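PDB 1U0K: gene product PA4716 from Pseudomonas aeruginosa, which is of unknown function but belongs to the PhzF family and is probably an isomerase, perhaps an epimerase. Local coordinates for residues Ala135-Cys138 / Arg139-Glu143. Numbering follows the deposited sequence.
Sequences AGTC and RWFAE
Ala135 to Cys138 form the first turn of helix 135-144, and their carbonyl oxygens accept the amides of Arg139 to Ala142 in i to i+4 order, the Phe141 N to Thr137 O bond being 3.1 Å and the Arg139 N to Ala135 O bond a longer 3.3 Å. Among the side chains, Thr137 and Phe141 run alongside each other on one flank. Because the Thr137 methyl CG2 is anti to the backbone N (OG1 has chi1 -61°), it reaches the rim of the phenyl ring, in the ring plane, with CG2 3.9 Å from Phe141 CE1. Thr137 O also borders that edge, 3.4 Å from Phe141 CD1. One face of the phenyl ring is taken by Trp140, whose CZ3 stands 3.8 Å above the ring plane over its centre, while Phe141 CG lies in the indole plane, so the indole meets the phenyl face with its edge, the two planes nearly perpendicular. The helix is amphipathic: Phe141 and Ala142 are buried, whereas Arg139 is exposed; Phe141 packs against Ala188, Leu189 and Leu192 of helix 186-192, and Cys138 on Pro133, Leu152 and Pro157 of the flanking loops, all far from the predicted active-site Glu48. At the N-terminal end, Thr137 OG1 turns back to a hydrogen bond with Asp134 OD1, just before the first turn. On another flank, an extended Arg139 carries its guanidinium alongside Glu143 one turn later; NE and OE2, 3.4 Å apart, make a weak but fairly straight hydrogen bond (165°) within an i to i+4 salt bridge, the carboxylate oxygen lying in the guanidinium plane.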
# COMPACT_ATOMS: atom_id res chain seq x y z
N ALA A 135 17.78 -10.37 -29.90
CA ALA A 135 18.84 -10.69 -28.95
C ALA A 135 19.31 -9.47 -28.15
O ALA A 135 19.55 -9.56 -26.95
CB ALA A 135 20.01 -11.31 -29.69
N GLY A 136 19.41 -8.32 -28.82
CA GLY A 136 19.83 -7.10 -28.16
C GLY A 136 18.82 -6.63 -27.13
O GLY A 136 19.18 -6.16 -26.05
N THR A 137 17.54 -6.78 -27.46
CA THR A 137 16.46 -6.38 -26.57
C THR A 137 16.41 -7.25 -25.32
O THR A 137 16.17 -6.75 -24.23
CB THR A 137 15.12 -6.44 -27.32
OG1 THR A 137 15.14 -5.54 -28.43
CG2 THR A 137 13.96 -5.94 -26.44
N CYS A 138 16.62 -8.56 -25.48
CA CYS A 138 16.63 -9.47 -24.34
C CYS A 138 17.70 -9.04 -23.33
O CYS A 138 17.47 -9.01 -22.13
CB CYS A 138 16.91 -10.92 -24.80
SG CYS A 138 15.61 -11.67 -25.81
N ARG A 139 18.87 -8.68 -23.84
CA ARG A 139 19.98 -8.21 -23.02
C ARG A 139 19.64 -6.91 -22.28
O ARG A 139 19.97 -6.75 -21.11
CB ARG A 139 21.20 -8.01 -23.92
CG ARG A 139 22.40 -7.37 -23.25
CD ARG A 139 23.58 -7.23 -24.20
NE ARG A 139 24.75 -6.62 -23.57
CZ ARG A 139 25.93 -6.44 -24.16
NH1 ARG A 139 26.12 -6.83 -25.42
NH2 ARG A 139 26.93 -5.88 -23.49
N TRP A 140 18.96 -6.00 -22.97
CA TRP A 140 18.56 -4.73 -22.37
C TRP A 140 17.64 -4.95 -21.17
O TRP A 140 17.83 -4.32 -20.13
CB TRP A 140 17.88 -3.83 -23.41
CG TRP A 140 17.55 -2.46 -22.88
CD1 TRP A 140 18.34 -1.34 -22.93
CD2 TRP A 140 16.36 -2.08 -22.19
NE1 TRP A 140 17.70 -0.29 -22.32
CE2 TRP A 140 16.48 -0.71 -21.85
CE3 TRP A 140 15.19 -2.75 -21.82
CZ2 TRP A 140 15.48 -0.01 -21.18
CZ3 TRP A 140 14.20 -2.06 -21.15
CH2 TRP A 140 14.35 -0.70 -20.83
N PHE A 141 16.67 -5.84 -21.29
CA PHE A 141 15.73 -6.09 -20.20
C PHE A 141 16.42 -6.71 -18.98
O PHE A 141 16.08 -6.39 -17.84
CB PHE A 141 14.55 -6.96 -20.67
CG PHE A 141 13.41 -6.16 -21.22
CD1 PHE A 141 13.28 -5.93 -22.58
CD2 PHE A 141 12.46 -5.62 -20.36
CE1 PHE A 141 12.22 -5.18 -23.08
CE2 PHE A 141 11.41 -4.87 -20.85
CZ PHE A 141 11.29 -4.65 -22.21
N ALA A 142 17.39 -7.58 -19.22
CA ALA A 142 18.15 -8.17 -18.13
C ALA A 142 18.82 -7.07 -17.31
O ALA A 142 18.72 -7.05 -16.09
CB ALA A 142 19.19 -9.15 -18.66
N GLU A 143 19.45 -6.13 -17.99
CA GLU A 143 20.16 -5.04 -17.32
C GLU A 143 19.26 -3.99 -16.67
O GLU A 143 19.67 -3.30 -15.73
CB GLU A 143 21.12 -4.39 -18.31
CG GLU A 143 22.27 -5.32 -18.68
CD GLU A 143 22.88 -5.02 -20.03
OE1 GLU A 143 22.39 -4.10 -20.70
OE2 GLU A 143 23.83 -5.72 -20.42